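CT021 (Chlamydia trachomatis serovar L2, PDB 6UXD) is of unknown function but belongs to a family grouped with the lipoprotein-handling LolA and LolB proteins, so it may bind lipid-like or other apolar ligands. Local coordinates at residues A[42-47]-A[90-95]; A[68-73]-A[209-214]. All coordinates share one frame; numbering follows the deposited sequence.

Overall arrangement
Contact 1 joins two strands of the antiparallel β-structure, and contact 2 brings segment 68-73, which starts in helix 66-69, against the loop that follows strand 196-204. Their centres lie about 14 Å apart. Along the chain the order is 42-47, 68-73, 90-95 and 209-214, so the two pairings interleave. Direct touches join them: Glu46 OE1 lies 2.8 Å from Ser209 OG, a probable hydrogen bond, while Leu214 packs on Trp44 and Tyr211 on Leu94. Segment 209-214, one side of contact 2, therefore also packs on strands 43-50 and 90-95, and ties the C-terminal end of the chain to strands from its first half.

Contact 1: residues A[42-47]-A[90-95]; sequences ATWVEM and MIFVLK. Unlike the reference sequence in segment 42-47: Met47 (reference Val).
Trp44 and Phe92 meet through the outer carbons of their rings, the benzo side of the indole against one flank of the phenyl. CZ3 of Trp44 lies 3.6 Å from CE1 of Phe92, and CH2 of Trp44 is 3.9 Å from the same CE1. The planes of the six-membered rings are inclined at only 29°, yet their centroids are 5.8 Å apart. Near-parallel rings at that separation are slid well past each other, so the evidence favours van der Waals contact of a few ring carbons, with little overlap, over a full stack. Both side chains have CG anti to the carbonyl carbon (chi1 -65° in Trp44 and -54° in Phe92). Phe92 starts out toward 42-47, whereas Trp44 reaches across with the far end of its indole. The mutual burial is small, 79 Å², and apolar; both residues are nonetheless buried, largely by other neighbours.

Other residues surround the two rings. Leu81 and Arg83 of strand 79-84 touch the Trp44 side chain, as do Gln37 of strand 29-38 and Pro215 near the C-terminus. Around Phe92 lie Trp99 and Pro101 of strand 98-101, together with Phe217. Backbone hydrogen bonds pair Thr43 with Ile84 and Val45 with Leu82, which places strand 79-84 directly between the two segments. Since strand 79-84 also pairs antiparallel with 90-95, the arrangement is that of next-but-one strands in an antiparallel β-sheet, whose side chains reach over the intervening strand on one face.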
ATOM      1  N   ALA A  42     -12.337  -0.652  13.876  1.00 60.53           N
ATOM      2  CA  ALA A  42     -11.963  -0.064  12.599  1.00 53.17           C
ATOM      3  C   ALA A  42     -10.470   0.211  12.553  1.00 51.57           C
ATOM      4  O   ALA A  42      -9.852   0.527  13.569  1.00 49.43           O
ATOM      5  CB  ALA A  42     -12.720   1.242  12.347  1.00 50.21           C
ATOM      6  N   THR A  43      -9.905   0.110  11.353  1.00 44.29           N
ATOM      7  CA  THR A  43      -8.554   0.577  11.083  1.00 44.60           C
ATOM      8  C   THR A  43      -8.612   1.608   9.969  1.00 37.40           C
ATOM      9  O   THR A  43      -9.183   1.345   8.904  1.00 42.39           O
ATOM     10  CB  THR A  43      -7.635  -0.600  10.715  1.00 43.23           C
ATOM     11  OG1 THR A  43      -7.598  -1.516  11.809  1.00 48.14           O
ATOM     12  CG2 THR A  43      -6.215  -0.130  10.430  1.00 44.01           C
ATOM     13  N   TRP A  44      -8.019   2.775  10.213  1.00 34.70           N
ATOM     14  CA  TRP A  44      -7.969   3.850   9.234  1.00 39.07           C
ATOM     15  C   TRP A  44      -6.616   3.870   8.535  1.00 42.37           C
ATOM     16  O   TRP A  44      -5.577   3.954   9.196  1.00 37.99           O
ATOM     17  CB  TRP A  44      -8.204   5.202   9.896  1.00 36.78           C
ATOM     18  CG  TRP A  44      -9.576   5.353  10.483  1.00 38.99           C
ATOM     19  CD1 TRP A  44     -10.008   4.880  11.682  1.00 39.30           C
ATOM     20  CD2 TRP A  44     -10.686   6.027   9.889  1.00 39.64           C
ATOM     21  NE1 TRP A  44     -11.324   5.220  11.874  1.00 42.37           N
ATOM     22  CE2 TRP A  44     -11.760   5.935  10.792  1.00 44.49           C
ATOM     23  CE3 TRP A  44     -10.868   6.722   8.692  1.00 40.04           C
ATOM     24  CZ2 TRP A  44     -13.006   6.500  10.526  1.00 36.70           C
ATOM     25  CZ3 TRP A  44     -12.104   7.281   8.427  1.00 39.43           C
ATOM     26  CH2 TRP A  44     -13.152   7.170   9.337  1.00 36.24           C
ATOM     27  N   VAL A  45      -6.642   3.854   7.205  1.00 39.65           N
ATOM     28  CA  VAL A  45      -5.444   3.874   6.371  1.00 40.05           C
ATOM     29  C   VAL A  45      -5.542   5.033   5.394  1.00 35.41           C
ATOM     30  O   VAL A  45      -6.460   5.077   4.564  1.00 40.46           O
ATOM     31  CB  VAL A  45      -5.266   2.551   5.601  1.00 32.36           C
ATOM     32  CG1 VAL A  45      -4.014   2.605   4.716  1.00 36.34           C
ATOM     33  CG2 VAL A  45      -5.285   1.383   6.595  1.00 40.43           C
ATOM     34  N   GLU A  46      -4.565   5.917   5.437  1.00 40.88           N
ATOM     35  CA  GLU A  46      -4.447   7.049   4.533  1.00 42.73           C
ATOM     36  C   GLU A  46      -3.503   6.715   3.380  1.00 48.14           C
ATOM     37  O   GLU A  46      -2.469   6.077   3.581  1.00 46.33           O
ATOM     38  CB  GLU A  46      -3.959   8.255   5.335  1.00 43.79           C
ATOM     39  CG  GLU A  46      -3.316   9.376   4.597  1.00 49.72           C
ATOM     40  CD  GLU A  46      -2.502  10.257   5.541  1.00 56.50           C
ATOM     41  OE1 GLU A  46      -3.091  10.744   6.550  1.00 46.30           O
ATOM     42  OE2 GLU A  46      -1.276  10.451   5.278  1.00 52.62           O
ATOM     43  N   MET A  47      -3.871   7.139   2.170  1.00 50.56           N
ATOM     44  CA  MET A  47      -3.111   6.835   0.960  1.00 50.84           C
ATOM     45  C   MET A  47      -3.004   8.095   0.112  1.00 53.89           C
ATOM     46  O   MET A  47      -4.025   8.618  -0.351  1.00 49.77           O
ATOM     47  CB  MET A  47      -3.775   5.721   0.147  1.00 50.29           C
ATOM     48  CG  MET A  47      -4.285   4.567   0.975  1.00 45.32           C
ATOM     49  N   MET A  90     -15.329   1.909   3.584  1.00 43.29           N
ATOM     50  CA  MET A  90     -15.735   3.287   3.371  1.00 42.88           C
ATOM     51  C   MET A  90     -14.504   4.105   3.032  1.00 41.59           C
ATOM     52  O   MET A  90     -13.476   4.003   3.712  1.00 45.90           O
ATOM     53  CB  MET A  90     -16.456   3.840   4.605  1.00 43.34           C
ATOM     54  CG  MET A  90     -16.775   5.322   4.507  1.00 56.63           C
ATOM     55  SD  MET A  90     -17.958   5.883   5.767  1.00 63.03           S
ATOM     56  CE  MET A  90     -17.588   4.804   7.115  1.00 48.50           C
ATOM     57  N   ILE A  91     -14.601   4.893   1.963  1.00 37.87           N
ATOM     58  CA  ILE A  91     -13.495   5.680   1.456  1.00 46.95           C
ATOM     59  C   ILE A  91     -13.881   7.147   1.506  1.00 44.53           C
ATOM     60  O   ILE A  91     -15.019   7.510   1.200  1.00 45.26           O
ATOM     61  CB  ILE A  91     -13.128   5.289   0.010  1.00 43.41           C
ATOM     62  CG1 ILE A  91     -12.777   3.806  -0.071  1.00 55.00           C
ATOM     63  CG2 ILE A  91     -11.993   6.144  -0.489  1.00 48.15           C
ATOM     64  CD1 ILE A  91     -12.335   3.391  -1.466  1.00 68.44           C
ATOM     65  N   PHE A  92     -12.913   7.986   1.844  1.00 40.25           N
ATOM     66  CA  PHE A  92     -13.067   9.427   1.802  1.00 42.22           C
ATOM     67  C   PHE A  92     -11.959   9.998   0.939  1.00 46.48           C
ATOM     68  O   PHE A  92     -10.875   9.414   0.840  1.00 44.88           O
ATOM     69  CB  PHE A  92     -12.979  10.048   3.188  1.00 40.26           C
ATOM     70  CG  PHE A  92     -13.912   9.455   4.190  1.00 43.72           C
ATOM     71  CD1 PHE A  92     -13.621   8.248   4.815  1.00 41.87           C
ATOM     72  CD2 PHE A  92     -15.075  10.122   4.548  1.00 39.69           C
ATOM     73  CE1 PHE A  92     -14.476   7.708   5.756  1.00 45.49           C
ATOM     74  CE2 PHE A  92     -15.924   9.590   5.496  1.00 45.40           C
ATOM     75  CZ  PHE A  92     -15.628   8.375   6.101  1.00 47.02           C
ATOM     76  N   VAL A  93     -12.232  11.136   0.312  1.00 46.07           N
ATOM     77  CA  VAL A  93     -11.215  11.886  -0.415  1.00 45.74           C
ATOM     78  C   VAL A  93     -11.103  13.253   0.239  1.00 50.35           C
ATOM     79  O   VAL A  93     -12.074  13.781   0.791  1.00 44.54           O
ATOM     80  CB  VAL A  93     -11.539  12.012  -1.918  1.00 48.33           C
ATOM     81  CG1 VAL A  93     -12.936  12.559  -2.117  1.00 52.74           C
ATOM     82  CG2 VAL A  93     -10.516  12.886  -2.611  1.00 54.89           C
ATOM     83  N   LEU A  94      -9.901  13.812   0.215  1.00 50.17           N
ATOM     84  CA  LEU A  94      -9.670  15.101   0.849  1.00 48.94           C
ATOM     85  C   LEU A  94     -10.070  16.186  -0.131  1.00 54.32           C
ATOM     86  O   LEU A  94      -9.535  16.252  -1.241  1.00 54.23           O
ATOM     87  CB  LEU A  94      -8.214  15.249   1.259  1.00 53.46           C
ATOM     88  CG  LEU A  94      -7.833  16.554   1.953  1.00 55.54           C
ATOM     89  CD1 LEU A  94      -8.507  16.653   3.292  1.00 50.57           C
ATOM     90  CD2 LEU A  94      -6.322  16.635   2.107  1.00 56.25           C
ATOM     91  N   LYS A  95     -11.035  17.010   0.258  1.00 58.08           N
ATOM     92  CA  LYS A  95     -11.472  18.128  -0.568  1.00 64.21           C
ATOM     93  C   LYS A  95     -11.659  19.320   0.357  1.00 65.64           C
ATOM     94  O   LYS A  95     -12.403  19.233   1.339  1.00 57.22           O
ATOM     95  CB  LYS A  95     -12.760  17.787  -1.329  1.00 61.10           C
ATOM     96  CG  LYS A  95     -13.164  18.812  -2.386  1.00 64.85           C
TER

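Contact 2: residues A[68-73]-A[209-214]; sequences NAFHQL and SSYPAL
Phe70 points the rim of its ring at two hydroxyl-bearing residues, Ser210 and Tyr211. CE2 of Phe70 is 3.3 Å from OG of Ser210, and that oxygen lies in the plane of the phenyl ring. A second oxygen, Tyr211 OH, sits 3.6 Å from CZ of Phe70, also at the edge and near the plane. Both oxygens thus face the ring's C-H margin, not its π cloud. With CG anti to the backbone nitrogen (chi1 -172°), Phe70 extends toward 209-214.

The Ser210 hydroxyl takes the opposite kind of position on the tyrosine: its OG stands 3.8 Å above the Tyr211 plane, over the ring centre. A chi1 of 65° sets it between the backbone nitrogen and carbonyl carbon, from where it can meet the phenyl edge and the tyrosine face together. Tyr211 does not start out toward 68-73; with CG anti to the carbonyl carbon, the far end of its ring (CE2, CZ, OH) reaches Phe70. The two side chains cross at about a right angle, with Phe70 CE2 4.0 Å from Tyr211 CE2. Within 209-214, Ser209 OG accepts from Tyr211 N over 2.9 Å at 166°, an ST turn consistent with a constrained backbone just before the tyrosine; Ser209 OG also bonds Glu46 OE1.

The polar end of Tyr211 is held by a hydrogen bond with Lys77 NZ and a weak one with Ser48 OG. Phe70 touches Ser48 too and meets the ring of Phe32, while Ala69 packs on helix 58-63. The contact therefore sits where segment 68-73 and the loop after strand 196-204 come together beside strand 43-50, with Val79 of strand 79-84 against Tyr211.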
ATOM      1  N   ASN A  68      10.296  11.685   6.680  1.00 46.52           N
ATOM      2  CA  ASN A  68      10.696  12.962   7.264  1.00 45.17           C
ATOM      3  C   ASN A  68      10.614  14.130   6.285  1.00 53.78           C
ATOM      4  O   ASN A  68      10.455  15.280   6.715  1.00 55.44           O
ATOM      5  CB  ASN A  68      12.115  12.868   7.828  1.00 48.49           C
ATOM      6  CG  ASN A  68      12.222  11.887   8.977  1.00 46.55           C
ATOM      7  OD1 ASN A  68      11.220  11.392   9.488  1.00 48.92           O
ATOM      8  ND2 ASN A  68      13.447  11.600   9.390  1.00 53.71           N
ATOM      9  N   ALA A  69      10.722  13.889   4.988  1.00 48.95           N
ATOM     10  CA  ALA A  69      10.553  14.974   4.033  1.00 53.78           C
ATOM     11  C   ALA A  69       9.107  15.165   3.581  1.00 58.01           C
ATOM     12  O   ALA A  69       8.834  16.112   2.837  1.00 54.80           O
ATOM     13  CB  ALA A  69      11.431  14.737   2.806  1.00 50.07           C
ATOM     14  N   PHE A  70       8.180  14.311   4.025  1.00 49.69           N
ATOM     15  CA  PHE A  70       6.847  14.289   3.430  1.00 56.01           C
ATOM     16  C   PHE A  70       6.148  15.637   3.553  1.00 58.74           C
ATOM     17  O   PHE A  70       5.517  16.108   2.600  1.00 62.26           O
ATOM     18  CB  PHE A  70       5.999  13.208   4.088  1.00 50.67           C
ATOM     19  CG  PHE A  70       4.687  12.981   3.408  1.00 50.43           C
ATOM     20  CD1 PHE A  70       4.584  12.076   2.376  1.00 53.14           C
ATOM     21  CD2 PHE A  70       3.560  13.684   3.794  1.00 54.83           C
ATOM     22  CE1 PHE A  70       3.377  11.859   1.743  1.00 53.85           C
ATOM     23  CE2 PHE A  70       2.357  13.476   3.166  1.00 57.12           C
ATOM     24  CZ  PHE A  70       2.263  12.556   2.140  1.00 53.17           C
ATOM     25  N   HIS A  71       6.257  16.275   4.706  1.00 66.89           N
ATOM     26  CA  HIS A  71       5.600  17.558   4.938  1.00 68.69           C
ATOM     27  C   HIS A  71       6.177  18.683   4.096  1.00 72.13           C
ATOM     28  O   HIS A  71       5.911  19.850   4.394  1.00 76.97           O
ATOM     29  CB  HIS A  71       5.709  17.929   6.413  1.00 71.94           C
ATOM     30  CG  HIS A  71       7.091  18.336   6.823  1.00 78.17           C
ATOM     31  ND1 HIS A  71       8.193  17.535   6.614  1.00 76.87           N
ATOM     32  CD2 HIS A  71       7.549  19.459   7.422  1.00 81.13           C
ATOM     33  CE1 HIS A  71       9.271  18.147   7.072  1.00 79.46           C
ATOM     34  NE2 HIS A  71       8.908  19.317   7.566  1.00 78.62           N
ATOM     35  N   GLN A  72       6.966  18.382   3.061  1.00 70.08           N
ATOM     36  CA  GLN A  72       7.588  19.415   2.243  1.00 66.55           C
ATOM     37  C   GLN A  72       7.434  19.139   0.753  1.00 69.14           C
ATOM     38  O   GLN A  72       8.223  19.652  -0.047  1.00 76.15           O
ATOM     39  CB  GLN A  72       9.073  19.553   2.587  1.00 74.32           C
ATOM     40  CG  GLN A  72       9.360  19.738   4.075  1.00 78.46           C
ATOM     41  CD  GLN A  72      10.837  19.560   4.410  1.00 84.44           C
ATOM     42  OE1 GLN A  72      11.631  19.094   3.580  1.00 82.87           O
ATOM     43  NE2 GLN A  72      11.212  19.926   5.631  1.00 79.58           N
ATOM     44  N   LEU A  73       6.445  18.343   0.360  1.00 73.36           N
ATOM     45  CA  LEU A  73       6.265  17.937  -1.027  1.00 70.30           C
ATOM     46  C   LEU A  73       5.083  18.684  -1.632  1.00 73.18           C
ATOM     47  O   LEU A  73       3.962  18.608  -1.111  1.00 74.79           O
ATOM     48  CB  LEU A  73       6.044  16.427  -1.128  1.00 71.32           C
ATOM     49  CG  LEU A  73       7.165  15.546  -0.570  1.00 70.24           C
ATOM     50  CD1 LEU A  73       6.774  14.079  -0.615  1.00 64.58           C
ATOM     51  CD2 LEU A  73       8.448  15.773  -1.338  1.00 67.44           C
ATOM     52  N   SER A 209       0.571  11.660  10.590  1.00 48.05           N
ATOM     53  CA  SER A 209      -0.102  12.195   9.418  1.00 48.71           C
ATOM     54  C   SER A 209       0.112  13.698   9.327  1.00 51.81           C
ATOM     55  O   SER A 209       0.149  14.401  10.342  1.00 46.28           O
ATOM     56  CB  SER A 209      -1.600  11.914   9.453  1.00 49.78           C
ATOM     57  OG  SER A 209      -2.233  12.649   8.421  1.00 49.01           O
ATOM     58  N   SER A 210       0.236  14.184   8.096  1.00 54.45           N
ATOM     59  CA  SER A 210       0.256  15.611   7.811  1.00 55.17           C
ATOM     60  C   SER A 210      -1.123  16.167   7.452  1.00 60.02           C
ATOM     61  O   SER A 210      -1.248  17.371   7.206  1.00 56.47           O
ATOM     62  CB  SER A 210       1.241  15.890   6.671  1.00 47.16           C
ATOM     63  OG  SER A 210       0.822  15.309   5.450  1.00 59.55           O
ATOM     64  N   TYR A 211      -2.157  15.342   7.439  1.00 52.73           N
ATOM     65  CA  TYR A 211      -3.473  15.718   6.951  1.00 51.82           C
ATOM     66  C   TYR A 211      -4.450  15.940   8.100  1.00 51.42           C
ATOM     67  O   TYR A 211      -4.124  15.691   9.265  1.00 52.59           O
ATOM     68  CB  TYR A 211      -3.985  14.624   6.007  1.00 58.08           C
ATOM     69  CG  TYR A 211      -3.145  14.490   4.764  1.00 55.44           C
ATOM     70  CD1 TYR A 211      -3.074  15.520   3.844  1.00 58.36           C
ATOM     71  CD2 TYR A 211      -2.425  13.335   4.510  1.00 55.91           C
ATOM     72  CE1 TYR A 211      -2.314  15.403   2.704  1.00 60.74           C
ATOM     73  CE2 TYR A 211      -1.659  13.209   3.373  1.00 56.13           C
ATOM     74  CZ  TYR A 211      -1.606  14.244   2.470  1.00 61.58           C
ATOM     75  OH  TYR A 211      -0.838  14.124   1.330  1.00 67.04           O
ATOM     76  N   PRO A 212      -5.665  16.425   7.813  1.00 51.47           N
ATOM     77  CA  PRO A 212      -6.613  16.690   8.901  1.00 46.77           C
ATOM     78  C   PRO A 212      -6.961  15.432   9.680  1.00 52.00           C
ATOM     79  O   PRO A 212      -6.830  14.296   9.204  1.00 44.25           O
ATOM     80  CB  PRO A 212      -7.851  17.245   8.184  1.00 44.51           C
ATOM     81  CG  PRO A 212      -7.355  17.717   6.856  1.00 46.15           C
ATOM     82  CD  PRO A 212      -6.210  16.832   6.502  1.00 43.80           C
ATOM     83  N   ALA A 213      -7.427  15.667  10.902  1.00 42.60           N
ATOM     84  CA  ALA A 213      -7.826  14.602  11.802  1.00 49.79           C
ATOM     85  C   ALA A 213      -8.926  13.747  11.188  1.00 42.37           C
ATOM     86  O   ALA A 213      -9.630  14.149  10.256  1.00 43.74           O
ATOM     87  CB  ALA A 213      -8.326  15.178  13.123  1.00 43.95           C
ATOM     88  N   LEU A 214      -9.097  12.574  11.776  1.00 39.65           N
ATOM     89  CA  LEU A 214     -10.042  11.595  11.282  1.00 43.74           C
ATOM     90  C   LEU A 214     -11.481  12.099  11.414  1.00 44.86           C
ATOM     91  O   LEU A 214     -11.786  12.900  12.299  1.00 38.28           O
ATOM     92  CB  LEU A 214      -9.876  10.299  12.063  1.00 44.04           C
ATOM     93  CG  LEU A 214      -8.528   9.581  11.904  1.00 42.85           C
ATOM     94  CD1 LEU A 214      -8.562   8.298  12.728  1.00 47.95           C
ATOM     95  CD2 LEU A 214      -8.235   9.295  10.434  1.00 42.43           C
TER